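Type III restriction-modification enzyme EcoP15I Mod subunit (Escherichia coli, PDB 4ZCF) methylates adenine in the DNA sequence 5'-CAGCAG-3' as the modification subunit of a type III restriction-modification system, and is needed with the Res subunit for DNA restriction. Local coordinates at residues 319-324 and 343-348; 327-332 and 350-355; 364-369 and 376-381. All coordinates share one frame; numbering follows the deposited sequence.

Contact 1 of 3, residues 319-324 and 343-348. With nucleotides of chain D.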
# COMPACT_ATOMS: atom_id res chain seq x y z
N GLN A 319 -6.91 -13.67 -32.52
CA GLN A 319 -6.37 -15.03 -32.47
C GLN A 319 -6.07 -15.34 -31.03
O GLN A 319 -4.97 -15.78 -30.68
CB GLN A 319 -5.10 -15.08 -33.34
CG GLN A 319 -5.41 -14.55 -34.76
CD GLN A 319 -4.23 -14.30 -35.63
OE1 GLN A 319 -3.07 -14.13 -35.19
NE2 GLN A 319 -4.53 -14.27 -36.91
N SER A 320 -7.13 -15.18 -30.21
CA SER A 320 -7.18 -15.22 -28.75
C SER A 320 -8.31 -16.12 -28.23
O SER A 320 -9.19 -15.69 -27.48
CB SER A 320 -7.39 -13.79 -28.26
OG SER A 320 -6.40 -12.97 -28.85
N VAL A 321 -8.22 -17.39 -28.59
CA VAL A 321 -9.18 -18.44 -28.30
C VAL A 321 -8.51 -19.60 -27.56
O VAL A 321 -9.15 -20.37 -26.86
CB VAL A 321 -9.79 -18.79 -29.70
CG1 VAL A 321 -9.71 -20.27 -30.07
CG2 VAL A 321 -11.18 -18.19 -29.89
N HIS A 322 -7.19 -19.65 -27.68
CA HIS A 322 -6.30 -20.66 -27.12
C HIS A 322 -6.07 -20.54 -25.60
O HIS A 322 -6.15 -19.45 -25.03
CB HIS A 322 -4.96 -20.67 -27.90
CG HIS A 322 -4.16 -19.40 -27.80
ND1 HIS A 322 -4.66 -18.18 -28.28
CD2 HIS A 322 -2.90 -19.21 -27.35
CE1 HIS A 322 -3.70 -17.30 -28.07
NE2 HIS A 322 -2.62 -17.87 -27.52
N ASN A 323 -5.68 -21.66 -24.99
CA ASN A 323 -5.43 -21.70 -23.56
C ASN A 323 -3.93 -21.51 -23.21
O ASN A 323 -3.09 -22.32 -23.63
CB ASN A 323 -6.00 -23.00 -22.96
CG ASN A 323 -6.00 -23.05 -21.46
OD1 ASN A 323 -6.68 -22.28 -20.79
ND2 ASN A 323 -5.21 -23.94 -20.90
N PRO A 324 -3.60 -20.48 -22.37
CA PRO A 324 -2.20 -20.27 -21.97
C PRO A 324 -1.60 -21.31 -21.04
O PRO A 324 -2.25 -21.76 -20.10
CB PRO A 324 -2.25 -18.92 -21.25
CG PRO A 324 -3.64 -18.86 -20.69
CD PRO A 324 -4.49 -19.46 -21.76
N LYS A 343 -10.12 -26.68 -36.63
CA LYS A 343 -8.84 -27.04 -36.04
C LYS A 343 -8.75 -26.45 -34.62
O LYS A 343 -9.09 -25.28 -34.40
CB LYS A 343 -7.65 -26.62 -36.90
CG LYS A 343 -6.32 -27.25 -36.44
CD LYS A 343 -5.15 -26.92 -37.38
CE LYS A 343 -4.50 -25.56 -37.13
NZ LYS A 343 -4.50 -24.70 -38.35
N GLN A 344 -8.38 -27.31 -33.68
CA GLN A 344 -8.28 -27.00 -32.28
C GLN A 344 -6.89 -26.45 -31.92
O GLN A 344 -5.89 -27.00 -32.39
CB GLN A 344 -8.55 -28.28 -31.48
CG GLN A 344 -9.78 -28.21 -30.59
CD GLN A 344 -9.91 -29.48 -29.78
OE1 GLN A 344 -8.92 -30.15 -29.46
NE2 GLN A 344 -11.15 -29.83 -29.43
N PRO A 345 -6.80 -25.41 -31.05
CA PRO A 345 -5.47 -24.93 -30.62
C PRO A 345 -4.71 -26.05 -29.92
O PRO A 345 -5.34 -26.94 -29.35
CB PRO A 345 -5.81 -23.80 -29.63
CG PRO A 345 -7.17 -23.39 -29.97
CD PRO A 345 -7.87 -24.64 -30.39
N LEU A 346 -3.37 -26.01 -29.97
CA LEU A 346 -2.48 -27.01 -29.36
C LEU A 346 -2.81 -27.32 -27.90
O LEU A 346 -2.65 -28.46 -27.49
CB LEU A 346 -1.01 -26.57 -29.51
CG LEU A 346 0.07 -27.25 -28.66
CD1 LEU A 346 0.49 -28.58 -29.24
CD2 LEU A 346 1.28 -26.33 -28.48
N MET A 347 -3.27 -26.31 -27.13
CA MET A 347 -3.58 -26.42 -25.70
C MET A 347 -5.09 -26.45 -25.44
O MET A 347 -5.52 -26.43 -24.28
CB MET A 347 -2.93 -25.25 -24.92
CG MET A 347 -1.43 -25.18 -25.02
SD MET A 347 -0.62 -26.71 -24.49
CE MET A 347 1.05 -26.21 -24.63
N GLY A 348 -5.86 -26.54 -26.51
CA GLY A 348 -7.32 -26.54 -26.44
C GLY A 348 -7.82 -25.12 -26.26
O GLY A 348 -7.02 -24.18 -26.30
P DA D 5 -0.37 -24.28 -32.50
OP1 DA D 5 0.45 -25.51 -32.73
OP2 DA D 5 -1.80 -24.44 -32.10
O5' DA D 5 0.38 -23.37 -31.41
C5' DA D 5 1.77 -23.12 -31.35
C4' DA D 5 2.10 -22.01 -30.37
O4' DA D 5 1.61 -20.71 -30.80
C3' DA D 5 1.62 -22.18 -28.93
O3' DA D 5 2.79 -22.14 -28.13
C2' DA D 5 0.65 -21.02 -28.69
C1' DA D 5 1.13 -19.98 -29.69
N9 DA D 5 0.11 -19.03 -30.14
C8 DA D 5 -1.20 -19.29 -30.37
N7 DA D 5 -1.90 -18.23 -30.72
C5 DA D 5 -1.00 -17.18 -30.69
C6 DA D 5 -1.11 -15.80 -30.98
N6 DA D 5 -2.27 -15.22 -31.34
N1 DA D 5 -0.00 -15.02 -30.82
C2 DA D 5 1.14 -15.61 -30.47
N3 DA D 5 1.36 -16.90 -30.17
C4 DA D 5 0.25 -17.65 -30.31
P DC D 4 -4.13 -20.89 -37.43
OP1 DC D 4 -4.86 -21.95 -38.17
OP2 DC D 4 -4.91 -19.82 -36.77
O5' DC D 4 -3.11 -21.55 -36.38
C5' DC D 4 -1.81 -21.90 -36.82
C4' DC D 4 -0.77 -21.96 -35.72
O4' DC D 4 -0.08 -20.70 -35.57
C3' DC D 4 -1.18 -22.41 -34.33
O3' DC D 4 -0.22 -23.38 -33.84
C2' DC D 4 -1.18 -21.10 -33.55
C1' DC D 4 -0.06 -20.30 -34.21
N1 DC D 4 -0.23 -18.80 -34.20
C2 DC D 4 0.88 -17.96 -34.03
O2 DC D 4 1.97 -18.45 -33.75
N3 DC D 4 0.70 -16.61 -34.08
C4 DC D 4 -0.51 -16.08 -34.27
N4 DC D 4 -0.63 -14.75 -34.29
C5 DC D 4 -1.65 -16.91 -34.51
C6 DC D 4 -1.46 -18.23 -34.46
P DG D 6 2.88 -22.07 -26.53
OP1 DG D 6 3.93 -23.03 -26.08
OP2 DG D 6 1.53 -22.16 -25.91
O5' DG D 6 3.41 -20.56 -26.43
C5' DG D 6 4.77 -20.13 -26.78
C4' DG D 6 5.01 -18.66 -26.46
O4' DG D 6 4.12 -17.91 -27.32
C3' DG D 6 4.59 -18.22 -25.05
O3' DG D 6 5.63 -18.36 -24.11
C2' DG D 6 4.17 -16.76 -25.22
C1' DG D 6 3.65 -16.76 -26.64
N9 DG D 6 2.22 -16.65 -26.80
C8 DG D 6 1.28 -17.65 -26.87
N7 DG D 6 0.06 -17.20 -27.08
C5 DG D 6 0.20 -15.80 -27.15
C6 DG D 6 -0.74 -14.75 -27.39
O6 DG D 6 -1.97 -14.80 -27.55
N1 DG D 6 -0.14 -13.48 -27.39
C2 DG D 6 1.19 -13.24 -27.13
N2 DG D 6 1.59 -11.94 -27.09
N3 DG D 6 2.08 -14.22 -26.92
C4 DG D 6 1.53 -15.46 -26.94
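With chi1 of 64°, His-322 sets CG between its backbone N and carbonyl carbon; its CB rests on CB of Pro-345 (3.7 Å) while the imidazole swings out to the DNA. N7 of DA5 of chain D lies over one ring face, near the rim, and N7 of DG6 of chain D meets the edge in plane, taking the hydrogen of NE2 at 2.8 Å. A flat ring can thus lie against one purine while bonding the next. Gln-319, extended beyond CG, carries OE1 to N4 of DC4 of chain D (2.7 Å), and its backbone O accepts from N6 of DA5 of chain D. Reading C, A and G in succession from a loop is consistent with the target recognition domain of a DNA methyltransferase. Against residues 321-323, residues 345-348 make a type I turn: Pro-345 packs its CG on Val-321 CG1 (4.0 Å), and Gly-348 tolerates the positive phi of 79°. Gly-348 O receives a weak bond from Asn-323 N at 3.1 Å. On the DNA backbone, Leu-346 N, in the turn, donates to OP2 of DA5 of chain D (3.1 Å), and Lys-343 NZ bonds OP1 of DC4 of chain D (2.8 Å).

Contact 2 of 3, residues 327-332 and 350-355; sequences EGYRYD and RFPLDT. With nucleotides of chain E.
The carbonyl O of Phe-351 takes the hydroxyl hydrogen of Tyr-331, OH to O being 2.7 Å. The oxygen lies at the edge of the phenol ring, in its plane, whereas the hydroxyl stands above the carbonyl plane, 43° out of it. This bond joins the 327-332 loop to the residue two before helix 353-361. Pro-352 takes the N-cap position, its ring restricting phi at the entry to the helix. Tyr-331 has chi1 of 53°, which turns its ring to the first residue of the helix: Leu-353 CG sits over one face in a CH-pi contact, 4.0 Å from the ring centroid. The ring also stacks with that of Tyr-349. Tyr-329 uses its own ring differently, with Pro-352 N over the centre of one face, 4.0 Å above the plane. A long, rigid phenol is apt here, because its far end reaches the backbone of the DNA, where OH donates to OP2 of DA12 of chain E at 2.9 Å. In the first turn of the helix Thr-355 OG1 binds OP1 of DC13 of chain E (2.8 Å), and the helix N terminus may favour that phosphate electrostatically. Base reading falls to Arg-350, whose NE is held by the carbonyl of His-322. Its guanidinium meets the guanine edge-on in the classic two-pronged arginine-guanine pair: NH1 donates to N7 of DG15 of chain E at 2.9 Å and NH2 to O6 of the same base at 2.7 Å.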
# COMPACT_ATOMS: atom_id res chain seq x y z
N GLU A 327 -3.20 -27.37 -20.29
CA GLU A 327 -4.29 -28.02 -20.99
C GLU A 327 -5.59 -27.27 -20.69
O GLU A 327 -5.85 -26.91 -19.54
CB GLU A 327 -4.39 -29.48 -20.53
CG GLU A 327 -4.27 -30.49 -21.67
CD GLU A 327 -5.44 -30.50 -22.63
OE1 GLU A 327 -6.59 -30.66 -22.17
OE2 GLU A 327 -5.20 -30.34 -23.84
N GLY A 328 -6.40 -27.03 -21.73
CA GLY A 328 -7.66 -26.31 -21.61
C GLY A 328 -8.93 -27.11 -21.83
O GLY A 328 -9.04 -28.26 -21.40
N TYR A 329 -9.91 -26.47 -22.48
CA TYR A 329 -11.22 -27.05 -22.78
C TYR A 329 -11.18 -27.70 -24.16
O TYR A 329 -10.76 -27.06 -25.12
CB TYR A 329 -12.34 -25.98 -22.72
CG TYR A 329 -12.39 -25.24 -21.39
CD1 TYR A 329 -13.09 -25.76 -20.31
CD2 TYR A 329 -11.71 -24.03 -21.21
CE1 TYR A 329 -13.12 -25.10 -19.08
CE2 TYR A 329 -11.72 -23.37 -19.98
CZ TYR A 329 -12.42 -23.91 -18.91
OH TYR A 329 -12.47 -23.28 -17.70
N ARG A 330 -11.60 -28.96 -24.25
CA ARG A 330 -11.63 -29.70 -25.51
C ARG A 330 -13.08 -30.03 -25.90
O ARG A 330 -13.82 -30.65 -25.14
CB ARG A 330 -10.78 -30.97 -25.39
CG ARG A 330 -9.33 -30.72 -24.98
CD ARG A 330 -8.48 -30.34 -26.17
NE ARG A 330 -7.05 -30.30 -25.85
CZ ARG A 330 -6.11 -30.03 -26.75
NH1 ARG A 330 -6.43 -29.80 -28.02
NH2 ARG A 330 -4.82 -30.01 -26.39
N TYR A 331 -13.49 -29.54 -27.07
CA TYR A 331 -14.83 -29.73 -27.63
C TYR A 331 -14.82 -29.37 -29.12
O TYR A 331 -13.84 -28.80 -29.60
CB TYR A 331 -15.92 -28.94 -26.84
CG TYR A 331 -15.62 -27.48 -26.66
CD1 TYR A 331 -15.89 -26.56 -27.67
CD2 TYR A 331 -15.04 -27.00 -25.49
CE1 TYR A 331 -15.58 -25.21 -27.53
CE2 TYR A 331 -14.72 -25.65 -25.34
CZ TYR A 331 -14.97 -24.77 -26.37
OH TYR A 331 -14.68 -23.44 -26.23
N ASP A 332 -15.90 -29.69 -29.85
CA ASP A 332 -16.00 -29.42 -31.28
C ASP A 332 -16.74 -28.13 -31.59
O ASP A 332 -17.88 -27.95 -31.13
CB ASP A 332 -16.68 -30.60 -32.03
CG ASP A 332 -15.89 -31.89 -32.19
OD1 ASP A 332 -14.73 -31.96 -31.72
OD2 ASP A 332 -16.45 -32.84 -32.78
N ARG A 350 -9.81 -21.70 -24.29
CA ARG A 350 -9.79 -20.93 -23.03
C ARG A 350 -11.22 -20.73 -22.50
O ARG A 350 -11.41 -20.31 -21.35
CB ARG A 350 -9.12 -19.54 -23.22
CG ARG A 350 -9.92 -18.54 -24.11
CD ARG A 350 -9.25 -17.20 -24.27
NE ARG A 350 -7.88 -17.34 -24.75
CZ ARG A 350 -7.04 -16.33 -24.92
NH1 ARG A 350 -7.41 -15.08 -24.64
NH2 ARG A 350 -5.80 -16.56 -25.35
N PHE A 351 -12.23 -20.95 -23.38
CA PHE A 351 -13.65 -20.79 -23.10
C PHE A 351 -14.32 -22.11 -22.87
O PHE A 351 -14.08 -23.03 -23.65
CB PHE A 351 -14.37 -20.11 -24.28
CG PHE A 351 -13.87 -18.74 -24.66
CD1 PHE A 351 -14.21 -17.62 -23.90
CD2 PHE A 351 -13.08 -18.57 -25.79
CE1 PHE A 351 -13.73 -16.36 -24.25
CE2 PHE A 351 -12.62 -17.29 -26.15
CZ PHE A 351 -12.95 -16.20 -25.37
N PRO A 352 -15.24 -22.23 -21.87
CA PRO A 352 -16.03 -23.47 -21.74
C PRO A 352 -17.07 -23.49 -22.87
O PRO A 352 -17.44 -22.42 -23.34
CB PRO A 352 -16.75 -23.30 -20.38
CG PRO A 352 -16.14 -22.09 -19.73
CD PRO A 352 -15.66 -21.24 -20.86
N LEU A 353 -17.55 -24.67 -23.31
CA LEU A 353 -18.57 -24.77 -24.38
C LEU A 353 -19.72 -23.78 -24.17
O LEU A 353 -20.14 -23.12 -25.12
CB LEU A 353 -19.14 -26.19 -24.47
CG LEU A 353 -19.15 -26.83 -25.88
CD1 LEU A 353 -19.52 -28.30 -25.80
CD2 LEU A 353 -20.07 -26.09 -26.85
N ASP A 354 -20.21 -23.67 -22.91
CA ASP A 354 -21.28 -22.79 -22.48
C ASP A 354 -21.02 -21.34 -22.94
O ASP A 354 -21.92 -20.73 -23.50
CB ASP A 354 -21.41 -22.85 -20.96
N THR A 355 -19.77 -20.82 -22.74
CA THR A 355 -19.37 -19.48 -23.18
C THR A 355 -19.16 -19.44 -24.69
O THR A 355 -19.51 -18.44 -25.32
CB THR A 355 -18.13 -18.98 -22.45
OG1 THR A 355 -18.33 -19.15 -21.05
CG2 THR A 355 -17.80 -17.50 -22.78
P DC E 13 -15.10 -17.76 -19.32
OP1 DC E 13 -16.56 -17.96 -19.27
OP2 DC E 13 -14.30 -18.57 -20.28
O5' DC E 13 -14.83 -16.24 -19.71
C5' DC E 13 -13.69 -16.13 -20.63
C4' DC E 13 -12.34 -15.92 -19.94
O4' DC E 13 -11.69 -17.08 -19.37
C3' DC E 13 -11.23 -15.44 -20.82
O3' DC E 13 -11.62 -14.21 -21.43
C2' DC E 13 -10.21 -15.29 -19.70
C1' DC E 13 -10.45 -16.56 -18.88
N1 DC E 13 -9.26 -17.52 -18.81
C2 DC E 13 -8.02 -17.09 -18.28
O2 DC E 13 -7.89 -15.95 -17.81
N3 DC E 13 -6.98 -17.97 -18.19
C4 DC E 13 -7.11 -19.23 -18.62
N4 DC E 13 -6.05 -20.05 -18.49
C5 DC E 13 -8.35 -19.69 -19.17
C6 DC E 13 -9.37 -18.82 -19.26
P DG E 15 -9.38 -7.94 -23.02
OP1 DG E 15 -9.47 -6.71 -22.19
OP2 DG E 15 -10.61 -8.67 -23.41
O5' DG E 15 -8.52 -7.71 -24.36
C5' DG E 15 -7.43 -6.77 -24.38
C4' DG E 15 -6.31 -7.13 -25.34
O4' DG E 15 -5.65 -8.35 -24.93
C3' DG E 15 -6.67 -7.29 -26.84
O3' DG E 15 -5.60 -6.78 -27.64
C2' DG E 15 -6.70 -8.80 -27.00
C1' DG E 15 -5.53 -9.16 -26.08
N9 DG E 15 -5.43 -10.56 -25.75
C8 DG E 15 -6.45 -11.48 -25.82
N7 DG E 15 -6.09 -12.66 -25.42
C5 DG E 15 -4.71 -12.54 -25.16
C6 DG E 15 -3.78 -13.50 -24.68
O6 DG E 15 -4.01 -14.72 -24.54
N1 DG E 15 -2.50 -12.96 -24.46
C2 DG E 15 -2.18 -11.63 -24.65
N2 DG E 15 -0.91 -11.26 -24.41
N3 DG E 15 -3.06 -10.71 -25.05
C4 DG E 15 -4.29 -11.23 -25.32
P DA E 12 -15.34 -23.06 -15.39
OP1 DA E 12 -16.79 -22.84 -15.14
OP2 DA E 12 -14.92 -24.15 -16.31
O5' DA E 12 -14.79 -21.66 -15.90
C5' DA E 12 -15.14 -20.41 -15.32
C4' DA E 12 -14.23 -19.35 -15.91
O4' DA E 12 -12.87 -19.54 -15.44
C3' DA E 12 -14.15 -19.31 -17.43
O3' DA E 12 -14.43 -17.99 -17.89
C2' DA E 12 -12.72 -19.81 -17.71
C1' DA E 12 -11.99 -19.23 -16.50
N9 DA E 12 -10.64 -19.69 -16.17
C8 DA E 12 -10.10 -20.94 -16.33
N7 DA E 12 -8.86 -21.02 -15.89
C5 DA E 12 -8.53 -19.73 -15.48
C6 DA E 12 -7.37 -19.14 -14.92
N6 DA E 12 -6.19 -19.76 -14.71
N1 DA E 12 -7.41 -17.83 -14.61
C2 DA E 12 -8.52 -17.12 -14.87
N3 DA E 12 -9.66 -17.58 -15.36
C4 DA E 12 -9.62 -18.91 -15.63

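Contact 3 of 3, residues 364-369 and 376-381; sequences KIIFGD and ELKVYA
Ile-365, which meets Leu-377 across the two strands, also lays CG2 over one face of the Phe-367 ring, 3.7 Å above the plane and toward the rim. A second flat group, the Glu-376 carboxylate, ends an extended chain; its OE2 is paired with Lys-373, which would offset the acid's charge where it packs beside a DNA phosphate, and bonded to Gln-319 NE2. Both belong to a beta hairpin of strands 365-366 and 376-380, in a four-stranded antiparallel sheet whose edge strand is 365-366. Ile-366 and Glu-376 form a hydrogen-bonded pair: Ile-366 N donates to Glu-376 O (2.9 Å), and the return bond from Glu-376 N to Ile-366 O, 3.0 Å, lies in the carbonyl plane. Lys-378 N adds a nearly straight bond to Lys-364 O at 2.8 Å. In the adjoining non-hydrogen-bonded pair, CD1 of Ile-365 touches CD2 of Leu-377 at 3.8 Å, an apolar layer where Ile-365 packs against helix 353-361. On the face that carries Ile-366 and Glu-376, Ile-366 with chi2 of 169° stretches CD1 to Lys-378 CB (3.8 Å), the two chains crossing at about a right angle. The lysine serves two ends: its CB and CG lie against that CD1, and NZ salt-bridges Asp-310.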
# COMPACT_ATOMS: atom_id res chain seq x y z
N LYS A 364 -19.72 -13.42 -32.79
CA LYS A 364 -18.43 -12.84 -32.43
C LYS A 364 -17.31 -13.66 -33.04
O LYS A 364 -16.15 -13.25 -32.97
CB LYS A 364 -18.28 -12.81 -30.89
CG LYS A 364 -19.35 -12.01 -30.17
CD LYS A 364 -18.89 -10.64 -29.69
CE LYS A 364 -19.96 -9.89 -28.93
NZ LYS A 364 -20.32 -10.57 -27.65
N ILE A 365 -17.65 -14.83 -33.63
CA ILE A 365 -16.68 -15.76 -34.21
C ILE A 365 -16.39 -15.58 -35.71
O ILE A 365 -17.32 -15.54 -36.53
CB ILE A 365 -17.06 -17.21 -33.83
CG1 ILE A 365 -17.25 -17.38 -32.30
CG2 ILE A 365 -16.09 -18.23 -34.40
CD1 ILE A 365 -16.10 -16.89 -31.37
N ILE A 366 -15.09 -15.53 -36.05
CA ILE A 366 -14.54 -15.46 -37.41
C ILE A 366 -14.01 -16.87 -37.77
O ILE A 366 -13.10 -17.38 -37.12
CB ILE A 366 -13.45 -14.35 -37.56
CG1 ILE A 366 -13.98 -12.95 -37.16
CG2 ILE A 366 -12.87 -14.32 -38.99
CD1 ILE A 366 -12.93 -11.87 -37.03
N PHE A 367 -14.62 -17.50 -38.79
CA PHE A 367 -14.23 -18.82 -39.30
C PHE A 367 -13.38 -18.65 -40.54
O PHE A 367 -13.49 -17.63 -41.23
CB PHE A 367 -15.47 -19.64 -39.66
CG PHE A 367 -16.28 -20.14 -38.49
CD1 PHE A 367 -15.92 -21.31 -37.83
CD2 PHE A 367 -17.40 -19.45 -38.06
CE1 PHE A 367 -16.67 -21.79 -36.75
CE2 PHE A 367 -18.16 -19.93 -36.98
CZ PHE A 367 -17.78 -21.09 -36.33
N GLY A 368 -12.53 -19.64 -40.82
CA GLY A 368 -11.73 -19.66 -42.04
C GLY A 368 -12.57 -20.12 -43.23
O GLY A 368 -13.77 -20.38 -43.09
N ASP A 369 -11.95 -20.23 -44.42
CA ASP A 369 -12.66 -20.69 -45.62
C ASP A 369 -13.01 -22.19 -45.50
O ASP A 369 -13.82 -22.70 -46.26
CB ASP A 369 -11.88 -20.37 -46.90
CG ASP A 369 -11.70 -18.88 -47.17
OD1 ASP A 369 -12.73 -18.16 -47.27
OD2 ASP A 369 -10.52 -18.43 -47.29
N GLU A 376 -11.28 -17.24 -34.68
CA GLU A 376 -10.86 -15.95 -34.17
C GLU A 376 -12.08 -15.23 -33.60
O GLU A 376 -13.22 -15.63 -33.87
CB GLU A 376 -10.21 -15.11 -35.30
CG GLU A 376 -8.95 -15.72 -35.88
CD GLU A 376 -8.34 -15.02 -37.08
OE1 GLU A 376 -8.86 -13.95 -37.49
OE2 GLU A 376 -7.33 -15.54 -37.61
N LEU A 377 -11.83 -14.17 -32.83
CA LEU A 377 -12.85 -13.32 -32.24
C LEU A 377 -12.87 -11.94 -32.93
O LEU A 377 -11.83 -11.30 -33.08
CB LEU A 377 -12.60 -13.15 -30.75
CG LEU A 377 -13.06 -14.29 -29.88
CD1 LEU A 377 -12.13 -14.48 -28.71
CD2 LEU A 377 -14.49 -14.05 -29.41
N LYS A 378 -14.05 -11.50 -33.36
CA LYS A 378 -14.20 -10.19 -33.99
C LYS A 378 -14.16 -9.13 -32.89
O LYS A 378 -14.97 -9.14 -31.94
CB LYS A 378 -15.48 -10.13 -34.82
CG LYS A 378 -15.56 -8.97 -35.78
CD LYS A 378 -16.67 -9.21 -36.75
CE LYS A 378 -17.13 -7.96 -37.44
NZ LYS A 378 -18.13 -8.25 -38.52
N VAL A 379 -13.14 -8.27 -32.97
CA VAL A 379 -12.89 -7.21 -32.00
C VAL A 379 -12.69 -5.91 -32.76
O VAL A 379 -11.77 -5.83 -33.56
CB VAL A 379 -11.68 -7.57 -31.07
CG1 VAL A 379 -11.22 -6.38 -30.23
CG2 VAL A 379 -12.00 -8.77 -30.17
N TYR A 380 -13.57 -4.91 -32.52
CA TYR A 380 -13.57 -3.57 -33.14
C TYR A 380 -12.69 -2.58 -32.40
O TYR A 380 -12.73 -2.51 -31.17
CB TYR A 380 -14.99 -3.00 -33.18
CG TYR A 380 -15.88 -3.58 -34.25
CD1 TYR A 380 -16.63 -4.73 -34.02
CD2 TYR A 380 -16.01 -2.95 -35.49
CE1 TYR A 380 -17.49 -5.24 -35.00
CE2 TYR A 380 -16.84 -3.47 -36.48
CZ TYR A 380 -17.59 -4.60 -36.22
OH TYR A 380 -18.43 -5.09 -37.20
N ALA A 381 -11.97 -1.76 -33.15
CA ALA A 381 -11.07 -0.71 -32.67
C ALA A 381 -11.71 0.31 -31.68
O ALA A 381 -11.00 0.88 -30.85
CB ALA A 381 -10.48 0.02 -33.86

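Leaving strand 313-318, the chain enters a long loop with no regular helix or strand. Residues 319-324 open contact 1 and 327-332 open contact 2 before either is closed; 343-348 then return to close the first and 350-355 the second, so the two loops cross. Their centres are about 9 Å apart, and backbone bonds such as that between Gly-328 and Met-347 join them. Contact 2 ends on helix 353-361, from which the chain passes directly into contact 3, a short hairpin loop in series with the others. Strand 376-380 pairs with strand 313-318, bringing the hairpin back to where the loop began; Leu-377 touches both Val-321 of contact 1 and Phe-351 of contact 2.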